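Local structure of AztD protein (Citrobacter koseri, 6CMK) at residues G87-I92 and K122-F127; A135-G140 and A179-P184; H169-P174 and P213-S218; T224-C229 and L233-Q238. The protein acts as a periplasmic zinc chaperone that binds zinc ions and hands one directly to the solute-binding protein AztC of the AztABCD transport system. One frame throughout, in Å; residues are numbered along the deposited sequence. Where two conformers were deposited one is given.

Interaction 1 (G87-I92 and K122-F127)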
loop_
_atom_site.group_PDB
_atom_site.type_symbol
_atom_site.label_atom_id
_atom_site.label_comp_id
_atom_site.label_asym_id
_atom_site.label_seq_id
_atom_site.Cartn_x
_atom_site.Cartn_y
_atom_site.Cartn_z
ATOM N N GLY B 87 -7.522 -13.726 30.192
ATOM C CA GLY B 87 -7.454 -14.927 29.378
ATOM C C GLY B 87 -8.152 -14.832 28.040
ATOM O O GLY B 87 -8.619 -15.850 27.518
ATOM N N VAL B 88 -8.230 -13.640 27.453
ATOM C CA VAL B 88 -9.023 -13.459 26.244
ATOM C C VAL B 88 -8.410 -12.355 25.403
ATOM O O VAL B 88 -7.779 -11.431 25.921
ATOM C CB VAL B 88 -10.494 -13.128 26.583
ATOM C CG1 VAL B 88 -10.587 -11.773 27.276
ATOM C CG2 VAL B 88 -11.366 -13.171 25.338
ATOM N N VAL B 89 -8.615 -12.455 24.097
ATOM C CA VAL B 89 -8.330 -11.373 23.162
ATOM C C VAL B 89 -9.643 -11.051 22.465
ATOM O O VAL B 89 -10.283 -11.946 21.898
ATOM C CB VAL B 89 -7.240 -11.753 22.146
ATOM C CG1 VAL B 89 -6.893 -10.565 21.260
ATOM C CG2 VAL B 89 -6.004 -12.282 22.862
ATOM N N SER B 90 -10.064 -9.793 22.545
ATOM C CA SER B 90 -11.271 -9.323 21.884
ATOM C C SER B 90 -10.887 -8.645 20.584
ATOM O O SER B 90 -9.750 -8.210 20.402
ATOM C CB SER B 90 -12.049 -8.337 22.757
ATOM O OG SER B 90 -12.469 -8.936 23.963
ATOM N N THR B 91 -11.858 -8.550 19.682
ATOM C CA THR B 91 -11.612 -8.035 18.345
ATOM C C THR B 91 -12.649 -6.980 18.005
ATOM O O THR B 91 -13.848 -7.184 18.210
ATOM C CB THR B 91 -11.640 -9.169 17.330
ATOM O OG1 THR B 91 -12.984 -9.615 17.142
ATOM C CG2 THR B 91 -10.810 -10.315 17.851
ATOM N N ILE B 92 -12.175 -5.862 17.469
ATOM C CA ILE B 92 -12.995 -4.708 17.132
ATOM C C ILE B 92 -12.853 -4.447 15.638
ATOM O O ILE B 92 -11.734 -4.410 15.112
ATOM C CB ILE B 92 -12.560 -3.471 17.943
ATOM C CG1 ILE B 92 -12.859 -3.667 19.431
ATOM C CG2 ILE B 92 -13.243 -2.199 17.430
ATOM C CD1 ILE B 92 -12.131 -2.673 20.339
ATOM N N LYS B 122 -4.705 -19.113 28.347
ATOM C CA LYS B 122 -4.062 -18.580 29.539
ATOM C C LYS B 122 -2.996 -17.552 29.176
ATOM O O LYS B 122 -2.070 -17.844 28.414
ATOM C CB LYS B 122 -3.458 -19.723 30.352
ATOM C CG LYS B 122 -4.524 -20.581 31.031
ATOM C CD LYS B 122 -4.013 -21.953 31.475
ATOM C CE LYS B 122 -4.345 -23.043 30.452
ATOM N NZ LYS B 122 -4.539 -24.393 31.057
ATOM N N LYS B 123 -3.140 -16.343 29.729
ATOM C CA LYS B 123 -2.170 -15.251 29.625
ATOM C C LYS B 123 -1.820 -14.889 28.182
ATOM O O LYS B 123 -0.656 -15.017 27.771
ATOM C CB LYS B 123 -0.891 -15.605 30.394
ATOM C CG LYS B 123 -1.027 -15.441 31.905
ATOM C CD LYS B 123 0.250 -15.831 32.643
ATOM C CE LYS B 123 0.135 -17.206 33.288
ATOM N NZ LYS B 123 -0.914 -17.249 34.348
ATOM N N PRO B 124 -2.773 -14.414 27.384
ATOM C CA PRO B 124 -2.410 -13.950 26.042
ATOM C C PRO B 124 -1.319 -12.895 26.133
ATOM O O PRO B 124 -1.334 -12.031 27.016
ATOM C CB PRO B 124 -3.721 -13.389 25.482
ATOM C CG PRO B 124 -4.566 -13.111 26.661
ATOM C CD PRO B 124 -4.191 -14.159 27.684
ATOM N N GLY B 125 -0.336 -13.018 25.248
ATOM C CA GLY B 125 0.796 -12.123 25.227
ATOM C C GLY B 125 0.955 -11.460 23.878
ATOM O O GLY B 125 0.046 -10.764 23.425
ATOM N N HIS B 126 2.081 -11.704 23.208
ATOM C CA HIS B 126 2.421 -10.940 22.013
ATOM C C HIS B 126 1.503 -11.262 20.845
ATOM O O HIS B 126 1.184 -12.419 20.567
ATOM C CB HIS B 126 3.874 -11.185 21.622
ATOM C CG HIS B 126 4.848 -10.441 22.481
ATOM N ND1 HIS B 126 5.596 -9.384 22.012
ATOM C CD2 HIS B 126 5.166 -10.577 23.791
ATOM C CE1 HIS B 126 6.348 -8.912 22.991
ATOM N NE2 HIS B 126 6.106 -9.619 24.081
ATOM N N PHE B 127 1.081 -10.205 20.168
ATOM C CA PHE B 127 0.233 -10.272 18.990
ATOM C C PHE B 127 1.055 -9.798 17.802
ATOM O O PHE B 127 1.735 -8.772 17.890
ATOM C CB PHE B 127 -1.003 -9.389 19.187
ATOM C CG PHE B 127 -1.826 -9.188 17.951
ATOM C CD1 PHE B 127 -1.499 -8.202 17.030
ATOM C CD2 PHE B 127 -2.964 -9.950 17.732
ATOM C CE1 PHE B 127 -2.270 -8.016 15.903
ATOM C CE2 PHE B 127 -3.740 -9.753 16.604
ATOM C CZ PHE B 127 -3.394 -8.786 15.695
#
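Val89 and Pro124 make the apolar core of this contact between two successive sheets of the beta propeller. Val89 CG2 lies 3.6 Å from Pro124 CB, and the methyl and the ring run alongside each other, heading opposite ways. The branch is set by the first torsion of Val89. CG1 is anti to the backbone N (chi1 -176°), and CG2 is left beside that N, on the side of the proline.

The other contacts are between the proline ring and backbone. Pro124 CG lies 3.7 Å from Val88 O, a plain van der Waals approach. Pro124 CD sits 3.8 Å from Gly87 CA, where the chain has just turned. Gly87 has a positive phi of 74° and forms a G1 beta bulge with Val88 opposite Gln83. The ring thus meets Gly87 and the first two residues of strand 88-100, one with each of its carbons CB, CG and CD.

Neighbouring strands extend the same apolar cluster. Pro124 also touches Ile82 of strand 78-83 and Phe138 of strand 133-138. Val89 packs on Leu119 and Ile82.

His126, two residues beyond the proline, binds a zinc ion through NE2. The metal is about 11 Å from the side chain of Pro124. The contact itself has no polar bond between its segments, which implies that the two sheets meet here by shape and burial of carbon, beside the zinc site but not in it.

Interaction 2 (A135-G140 and A179-P184)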
loop_
_atom_site.group_PDB
_atom_site.type_symbol
_atom_site.label_atom_id
_atom_site.label_comp_id
_atom_site.label_asym_id
_atom_site.label_seq_id
_atom_site.Cartn_x
_atom_site.Cartn_y
_atom_site.Cartn_z
ATOM N N ALA B 135 -1.021 -13.970 14.314
ATOM C CA ALA B 135 -0.518 -14.945 15.275
ATOM C C ALA B 135 -0.662 -14.353 16.662
ATOM O O ALA B 135 -0.066 -13.316 16.950
ATOM C CB ALA B 135 0.946 -15.309 15.007
ATOM N N GLN B 136 -1.445 -15.013 17.517
ATOM C CA GLN B 136 -1.627 -14.599 18.901
ATOM C C GLN B 136 -0.910 -15.596 19.806
ATOM O O GLN B 136 -1.195 -16.799 19.758
ATOM C CB GLN B 136 -3.114 -14.505 19.254
ATOM C CG GLN B 136 -3.390 -14.178 20.719
ATOM C CD GLN B 136 -2.909 -12.787 21.070
ATOM O OE1 GLN B 136 -3.333 -11.806 20.458
ATOM N NE2 GLN B 136 -2.020 -12.692 22.044
ATOM N N TRP B 137 0.021 -15.095 20.612
ATOM C CA TRP B 137 0.736 -15.905 21.590
ATOM C C TRP B 137 -0.037 -15.982 22.900
ATOM O O TRP B 137 -0.700 -15.024 23.312
ATOM C CB TRP B 137 2.122 -15.322 21.854
ATOM C CG TRP B 137 3.038 -16.258 22.569
ATOM C CD1 TRP B 137 3.199 -16.395 23.920
ATOM C CD2 TRP B 137 3.930 -17.189 21.960
ATOM N NE1 TRP B 137 4.140 -17.369 24.187
ATOM C CE2 TRP B 137 4.602 -17.869 22.995
ATOM C CE3 TRP B 137 4.224 -17.519 20.630
ATOM C CZ2 TRP B 137 5.552 -18.851 22.744
ATOM C CZ3 TRP B 137 5.169 -18.506 20.385
ATOM C CH2 TRP B 137 5.825 -19.152 21.440
ATOM N N PHE B 138 0.066 -17.134 23.563
ATOM C CA PHE B 138 -0.499 -17.323 24.898
ATOM C C PHE B 138 0.608 -17.847 25.802
ATOM O O PHE B 138 1.082 -18.972 25.617
ATOM C CB PHE B 138 -1.695 -18.286 24.880
ATOM C CG PHE B 138 -2.918 -17.709 24.228
ATOM C CD1 PHE B 138 -3.076 -17.783 22.857
ATOM C CD2 PHE B 138 -3.897 -17.085 24.981
ATOM C CE1 PHE B 138 -4.191 -17.247 22.244
ATOM C CE2 PHE B 138 -5.017 -16.552 24.380
ATOM C CZ PHE B 138 -5.163 -16.630 23.001
ATOM N N ASP B 139 1.013 -17.028 26.775
ATOM C CA ASP B 139 2.127 -17.363 27.653
ATOM C C ASP B 139 1.872 -18.612 28.487
ATOM O O ASP B 139 2.835 -19.250 28.927
ATOM C CB ASP B 139 2.425 -16.194 28.590
ATOM C CG ASP B 139 3.043 -15.002 27.879
ATOM O OD1 ASP B 139 3.370 -15.095 26.675
ATOM O OD2 ASP B 139 3.202 -13.955 28.540
ATOM N N GLY B 140 0.611 -18.966 28.735
ATOM C CA GLY B 140 0.283 -20.114 29.560
ATOM C C GLY B 140 -0.183 -21.333 28.799
ATOM O O GLY B 140 -0.606 -22.311 29.429
ATOM N N ALA B 179 5.202 -20.547 10.201
ATOM C CA ALA B 179 5.346 -19.525 11.225
ATOM C C ALA B 179 6.769 -19.583 11.752
ATOM O O ALA B 179 7.462 -20.590 11.609
ATOM C CB ALA B 179 4.355 -19.699 12.381
ATOM N N VAL B 180 7.214 -18.476 12.336
ATOM C CA VAL B 180 8.444 -18.446 13.118
ATOM C C VAL B 180 8.040 -18.313 14.574
ATOM O O VAL B 180 7.287 -17.401 14.932
ATOM C CB VAL B 180 9.368 -17.293 12.696
ATOM C CG1 VAL B 180 10.536 -17.157 13.682
ATOM C CG2 VAL B 180 9.878 -17.527 11.280
ATOM N N VAL B 181 8.535 -19.219 15.411
ATOM C CA VAL B 181 8.176 -19.219 16.821
ATOM C C VAL B 181 9.446 -19.239 17.650
ATOM O O VAL B 181 10.476 -19.789 17.249
ATOM C CB VAL B 181 7.275 -20.417 17.214
ATOM C CG1 VAL B 181 5.985 -20.396 16.427
ATOM C CG2 VAL B 181 8.000 -21.735 17.011
ATOM N N SER B 182 9.350 -18.650 18.830
ATOM C CA SER B 182 10.449 -18.669 19.771
ATOM C C SER B 182 10.581 -20.053 20.391
ATOM O O SER B 182 9.616 -20.818 20.480
ATOM C CB SER B 182 10.211 -17.618 20.844
ATOM O OG SER B 182 8.950 -17.817 21.446
ATOM N N ILE B 183 11.796 -20.364 20.815
ATOM C CA ILE B 183 12.165 -21.672 21.353
ATOM C C ILE B 183 12.257 -21.536 22.868
ATOM O O ILE B 183 13.013 -20.687 23.349
ATOM C CB ILE B 183 13.503 -22.146 20.768
ATOM C CG1 ILE B 183 13.401 -22.291 19.240
ATOM C CG2 ILE B 183 13.958 -23.442 21.428
ATOM C CD1 ILE B 183 14.753 -22.358 18.563
ATOM N N PRO B 184 11.528 -22.327 23.656
ATOM C CA PRO B 184 11.634 -22.179 25.112
ATOM C C PRO B 184 13.005 -22.615 25.599
ATOM O O PRO B 184 13.653 -23.490 25.016
ATOM C CB PRO B 184 10.536 -23.105 25.650
ATOM C CG PRO B 184 10.374 -24.149 24.573
ATOM C CD PRO B 184 10.604 -23.414 23.274
#
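Trp137 of strand 133-138 reaches across to strand 178-183 and meets two residues there, Val181 and Ser182. The indole is sent over by its first torsion, with CG anti to the backbone N (chi1 -166°). The backbones stay well apart, and the CA atoms of Trp137 and Val181 are 9.4 Å from each other.

Along strand 178-183, Val181 comes first. Its CB lies 4.3 Å from Trp137 CZ3. It stands at the edge of the indole, near the ring plane, on the six-membered side. Val181 also packs on Ala172 of the adjoining strand and on Arg197.

Ser182 follows and makes the closer approach. Its OG is 3.4 Å from Trp137 CH2 and 3.8 Å from CZ2 of the same ring, and it comes in obliquely. This is a contact with ring carbons. The polar bonds of the hydroxyl are made with other groups: His168 NE2 and the backbone N of Val171 both bond to Ser182 OG. The hydroxyl is therefore buried but satisfied.

The indole is fixed from its other end as well. Trp137 NE1 bonds to His168 O, and the His168 ring meets the indole edge-to-face. A separate bond, Gln136 NE2 to Trp137 O at 3.0 Å (168° at the hydrogen), ties the glutamine side chain to the backbone of the next residue.

The side chain of Trp137 comes within about 4 Å of that of the zinc ligand His126. Such packing between strands of successive four- or five-stranded antiparallel sheets is the inter-blade contact of a beta propeller, here behind a zinc site.

Interaction 3 (H169-P174 and P213-S218)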
loop_
_atom_site.group_PDB
_atom_site.type_symbol
_atom_site.label_atom_id
_atom_site.label_comp_id
_atom_site.label_asym_id
_atom_site.label_seq_id
_atom_site.Cartn_x
_atom_site.Cartn_y
_atom_site.Cartn_z
ATOM N N HIS B 169 7.060 -17.119 27.700
ATOM C CA HIS B 169 6.817 -15.766 27.204
ATOM C C HIS B 169 7.542 -15.630 25.881
ATOM O O HIS B 169 8.732 -15.313 25.828
ATOM C CB HIS B 169 7.293 -14.701 28.181
ATOM C CG HIS B 169 6.951 -13.312 27.745
ATOM N ND1 HIS B 169 5.651 -12.855 27.676
ATOM C CD2 HIS B 169 7.731 -12.295 27.305
ATOM C CE1 HIS B 169 5.648 -11.609 27.238
ATOM N NE2 HIS B 169 6.897 -11.246 27.004
ATOM N N GLY B 170 6.806 -15.847 24.798
ATOM C CA GLY B 170 7.416 -15.910 23.494
ATOM C C GLY B 170 6.707 -15.073 22.455
ATOM O O GLY B 170 5.951 -14.148 22.783
ATOM N N VAL B 171 6.960 -15.392 21.190
ATOM C CA VAL B 171 6.368 -14.665 20.081
ATOM C C VAL B 171 6.263 -15.604 18.890
ATOM O O VAL B 171 7.122 -16.460 18.673
ATOM C CB VAL B 171 7.200 -13.404 19.752
ATOM C CG1 VAL B 171 8.643 -13.780 19.461
ATOM C CG2 VAL B 171 6.579 -12.633 18.587
ATOM N N ALA B 172 5.196 -15.424 18.113
ATOM C CA ALA B 172 4.967 -16.157 16.882
ATOM C C ALA B 172 4.750 -15.155 15.764
ATOM O O ALA B 172 3.967 -14.212 15.917
ATOM C CB ALA B 172 3.750 -17.079 16.991
ATOM N N VAL B 173 5.416 -15.379 14.640
ATOM C CA VAL B 173 5.327 -14.495 13.489
ATOM C C VAL B 173 4.687 -15.285 12.352
ATOM O O VAL B 173 5.201 -16.343 11.972
ATOM C CB VAL B 173 6.706 -13.960 13.074
ATOM C CG1 VAL B 173 6.548 -12.930 11.969
ATOM C CG2 VAL B 173 7.429 -13.367 14.274
ATOM N N PRO B 174 3.555 -14.821 11.777
ATOM C CA PRO B 174 2.854 -15.635 10.780
ATOM C C PRO B 174 3.358 -15.413 9.361
ATOM O O PRO B 174 3.542 -14.268 8.925
ATOM C CB PRO B 174 1.403 -15.185 10.947
ATOM C CG PRO B 174 1.516 -13.728 11.295
ATOM C CD PRO B 174 2.801 -13.590 12.101
ATOM N N PRO B 213 20.169 -15.903 22.198
ATOM C CA PRO B 213 19.904 -16.008 23.641
ATOM C C PRO B 213 19.152 -14.801 24.178
ATOM O O PRO B 213 19.427 -13.660 23.808
ATOM C CB PRO B 213 21.306 -16.111 24.254
ATOM C CG PRO B 213 22.246 -15.638 23.203
ATOM C CD PRO B 213 21.607 -15.933 21.890
ATOM N N GLY B 214 18.198 -15.064 25.065
ATOM C CA GLY B 214 17.469 -13.990 25.709
ATOM C C GLY B 214 16.547 -13.276 24.749
ATOM O O GLY B 214 16.441 -12.045 24.793
ATOM N N LEU B 215 15.889 -14.019 23.867
ATOM C CA LEU B 215 15.052 -13.404 22.844
ATOM C C LEU B 215 13.848 -12.708 23.465
ATOM O O LEU B 215 13.095 -13.308 24.241
ATOM C CB LEU B 215 14.600 -14.472 21.855
ATOM C CG LEU B 215 13.936 -13.985 20.567
ATOM C CD1 LEU B 215 14.225 -14.970 19.445
ATOM C CD2 LEU B 215 12.435 -13.827 20.765
ATOM N N HIS B 216 13.669 -11.434 23.113
ATOM C CA HIS B 216 12.519 -10.650 23.542
ATOM C C HIS B 216 12.503 -9.350 22.753
ATOM O O HIS B 216 13.531 -8.671 22.661
ATOM C CB HIS B 216 12.560 -10.347 25.044
ATOM C CG HIS B 216 11.310 -9.709 25.559
ATOM N ND1 HIS B 216 11.147 -8.342 25.630
ATOM C CD2 HIS B 216 10.159 -10.250 26.019
ATOM C CE1 HIS B 216 9.950 -8.070 26.117
ATOM N NE2 HIS B 216 9.330 -9.211 26.361
ATOM N N GLY B 217 11.362 -9.007 22.180
ATOM C CA GLY B 217 11.236 -7.837 21.322
ATOM C C GLY B 217 10.980 -8.251 19.887
ATOM O O GLY B 217 11.638 -9.152 19.356
ATOM N N SER B 218 10.028 -7.575 19.248
ATOM C CA SER B 218 9.554 -7.981 17.933
ATOM C C SER B 218 8.901 -6.799 17.232
ATOM O O SER B 218 8.180 -6.019 17.855
ATOM C CB SER B 218 8.550 -9.134 18.052
ATOM O OG SER B 218 7.552 -8.809 19.007
HETATM O O HOH W 1 10.294 -13.380 24.595
#
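A water is gripped by the carbonyls of His169 and Leu215. It donates to both, at 2.8 Å from His169 O and 2.8 Å from Leu215 O, and so ties together two loops of neighbouring propeller sheets. These loops also carry two of the three histidines of a high-affinity zinc site.

His169 and His216 both bind the zinc ion through NE2, and His126 is the third ligand. The two NE2 atoms are 3.2 Å apart. They are drawn together by the shared metal and are not hydrogen-bonded. The imidazoles touch by their NE2-CD2 edges, their planes 26° apart. In each histidine CG is anti to the backbone N, with chi1 near -175° in His169, and this extended form carries both rings out to the metal.

The opposite ring nitrogens are also held. His169 ND1 bonds to Asp139 OD2, and His216 ND1 bonds to Ser260 O. These second-shell bonds fix the rotation of the rings. The carboxylate may also make His169 a stronger donor to the zinc.

Val171 packs against Leu215 and Ser218 of the same loop as His216. Its two methyls divide the work. CG1 meets Leu215, whose side chain crosses it at about a right angle, with Val171 CG1 4.0 Å from Leu215 CD2. The other methyl, Val171 CG2, rests 4.0 Å from Ser218 OG.

Interaction 4 (T224-C229 and L233-Q238)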
loop_
_atom_site.group_PDB
_atom_site.type_symbol
_atom_site.label_atom_id
_atom_site.label_comp_id
_atom_site.label_asym_id
_atom_site.label_seq_id
_atom_site.Cartn_x
_atom_site.Cartn_y
_atom_site.Cartn_z
ATOM N N THR B 224 10.427 -7.197 6.139
ATOM C CA THR B 224 11.392 -7.757 7.078
ATOM C C THR B 224 10.824 -7.702 8.488
ATOM O O THR B 224 10.288 -6.675 8.907
ATOM C CB THR B 224 12.726 -7.002 7.003
ATOM O OG1 THR B 224 13.242 -7.122 5.674
ATOM C CG2 THR B 224 13.749 -7.587 7.982
ATOM N N PHE B 225 10.912 -8.819 9.202
ATOM C CA PHE B 225 10.488 -8.873 10.590
ATOM C C PHE B 225 11.706 -9.090 11.476
ATOM O O PHE B 225 12.611 -9.853 11.131
ATOM C CB PHE B 225 9.457 -9.984 10.818
ATOM C CG PHE B 225 8.607 -9.751 12.015
ATOM C CD1 PHE B 225 9.019 -10.193 13.257
ATOM C CD2 PHE B 225 7.411 -9.058 11.908
ATOM C CE1 PHE B 225 8.262 -9.950 14.364
ATOM C CE2 PHE B 225 6.639 -8.816 13.017
ATOM C CZ PHE B 225 7.071 -9.263 14.254
ATOM N N ALA B 226 11.733 -8.417 12.620
ATOM C CA ALA B 226 12.887 -8.478 13.506
ATOM C C ALA B 226 12.503 -9.009 14.880
ATOM O O ALA B 226 11.460 -8.649 15.425
ATOM C CB ALA B 226 13.533 -7.104 13.658
ATOM N N LEU B 227 13.368 -9.865 15.424
ATOM C CA LEU B 227 13.303 -10.331 16.804
ATOM C C LEU B 227 14.638 -9.991 17.451
ATOM O O LEU B 227 15.693 -10.278 16.880
ATOM C CB LEU B 227 13.042 -11.846 16.882
ATOM C CG LEU B 227 11.857 -12.414 16.087
ATOM C CD1 LEU B 227 11.846 -13.934 16.184
ATOM C CD2 LEU B 227 10.541 -11.841 16.576
ATOM N N SER B 228 14.600 -9.386 18.629
ATOM C CA SER B 228 15.824 -8.948 19.284
ATOM C C SER B 228 16.205 -9.892 20.417
ATOM O O SER B 228 15.348 -10.500 21.062
ATOM C CB SER B 228 15.669 -7.526 19.823
ATOM O OG SER B 228 14.475 -7.385 20.556
ATOM N N CYS B 229 17.507 -10.006 20.650
ATOM C CA CYS B 229 18.012 -10.835 21.734
ATOM C C CYS B 229 19.333 -10.243 22.222
ATOM O O CYS B 229 19.684 -9.106 21.893
ATOM C CB CYS B 229 18.144 -12.286 21.264
ATOM S SG CYS B 229 19.616 -12.595 20.319
ATOM N N LEU B 233 19.896 -9.014 16.274
ATOM C CA LEU B 233 18.539 -9.182 15.783
ATOM C C LEU B 233 18.486 -10.369 14.837
ATOM O O LEU B 233 19.408 -10.584 14.045
ATOM C CB LEU B 233 18.037 -7.935 15.029
ATOM C CG LEU B 233 18.241 -6.564 15.677
ATOM C CD1 LEU B 233 17.588 -5.463 14.840
ATOM C CD2 LEU B 233 17.707 -6.526 17.095
ATOM N N LEU B 234 17.407 -11.134 14.928
ATOM C CA LEU B 234 17.048 -12.084 13.891
ATOM C C LEU B 234 16.183 -11.325 12.900
ATOM O O LEU B 234 15.261 -10.610 13.304
ATOM C CB LEU B 234 16.285 -13.277 14.455
ATOM C CG LEU B 234 17.001 -14.154 15.473
ATOM C CD1 LEU B 234 16.079 -15.278 15.882
ATOM C CD2 LEU B 234 18.305 -14.716 14.932
ATOM N N LEU B 235 16.501 -11.450 11.617
ATOM C CA LEU B 235 15.779 -10.762 10.560
ATOM C C LEU B 235 15.145 -11.820 9.677
ATOM O O LEU B 235 15.832 -12.744 9.239
ATOM C CB LEU B 235 16.711 -9.865 9.744
ATOM C CG LEU B 235 17.347 -8.722 10.538
ATOM C CD1 LEU B 235 18.302 -7.921 9.686
ATOM C CD2 LEU B 235 16.279 -7.811 11.126
ATOM N N ILE B 236 13.842 -11.693 9.443
ATOM C CA ILE B 236 13.051 -12.724 8.769
ATOM C C ILE B 236 12.437 -12.138 7.506
ATOM O O ILE B 236 11.865 -11.045 7.534
ATOM C CB ILE B 236 11.933 -13.272 9.682
ATOM C CG1 ILE B 236 12.473 -13.623 11.081
ATOM C CG2 ILE B 236 11.274 -14.502 9.052
ATOM C CD1 ILE B 236 11.376 -13.800 12.103
ATOM N N THR B 237 12.525 -12.889 6.407
ATOM C CA THR B 237 11.837 -12.565 5.162
ATOM C C THR B 237 11.249 -13.846 4.594
ATOM O O THR B 237 11.725 -14.943 4.891
ATOM C CB THR B 237 12.771 -11.968 4.110
ATOM O OG1 THR B 237 13.855 -12.871 3.890
ATOM C CG2 THR B 237 13.321 -10.622 4.549
ATOM N N GLN B 238 10.215 -13.701 3.761
ATOM C CA GLN B 238 9.671 -14.839 3.031
ATOM C C GLN B 238 9.384 -14.419 1.605
ATOM O O GLN B 238 8.748 -13.387 1.373
ATOM C CB GLN B 238 8.383 -15.382 3.653
ATOM C CG GLN B 238 7.876 -16.633 2.915
ATOM C CD GLN B 238 6.578 -17.172 3.467
ATOM O OE1 GLN B 238 5.695 -16.422 3.871
ATOM N NE2 GLN B 238 6.454 -18.492 3.479
#
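Leu235 and Ala226 face each other across this beta hairpin, on the side of the sheet that also carries Ser228 and Leu233. Leu235 CB lies 4.1 Å from Thr224 CG2. CG is anti to the carbonyl carbon (chi1 -63°), and the end of the chain bends back over strand 224-228. There Leu235 CD2 bridges two residues, with Ala226 CB at 3.8 Å and Thr224 CG2 at 4.0 Å. Beyond the hairpin, the side chain also touches Phe271, Arg246 and Leu248. On the same face but closer to the turn, Leu233 CD2 packs on Ser228 CB in one of the two conformers of the leucine. The hydroxyl of Ser228 is bonded to His216 O.

The axes of strands 224-228 and 233-237 run at 159°, close to antiparallel. Four backbone bonds join them in two reciprocal pairs. Phe225 and Ile236 exchange N-H and carbonyl, and so do Leu227 and Leu234. The shortest is Leu234 N to Leu227 O at 2.7 Å. Ala226-Leu235 and Ser228-Leu233 are the non-hydrogen-bonded pairs. Near them the carbonyls are also approached by CA-H groups, as with Ala226 CA and Leu234 O at 3.2 Å.

On the other face, Leu227 and Ile236 cross at their ends, with Leu227 CD1 4.1 Å from Ile236 CD1.

Cys229, just past the strand, is tied by a disulfide to Cys212. The hairpin forms the middle of a four-stranded antiparallel blade of the beta propeller, with strand 218-221 beside 224-228 and strand 244-249 beside 232-237.

Interactions 1, 2 and 3 converge on one high-affinity zinc site. His126 comes from interaction 1, and His169 and His216 from interaction 3. His126 NE2 lies 3.4 Å from His169 NE2. Interaction 2 supplies one second-shell group, Asp139. Its strand 133-138 pairs with the strand of interaction 1, since Gly125 N is 2.8 Å from Trp137 O. Its strand 178-183 pairs with that of interaction 3, where Val180 O is 2.8 Å from Val173 N. Interaction 4 meets interaction 2 through Val180 CG1, 3.8 Å from Ile236 CD1. Interactions 1 and 4 do not touch, and their nearest atoms are about 6 Å apart. Interactions 1 to 3 join successive propeller sheets, and interaction 4 lies within the next.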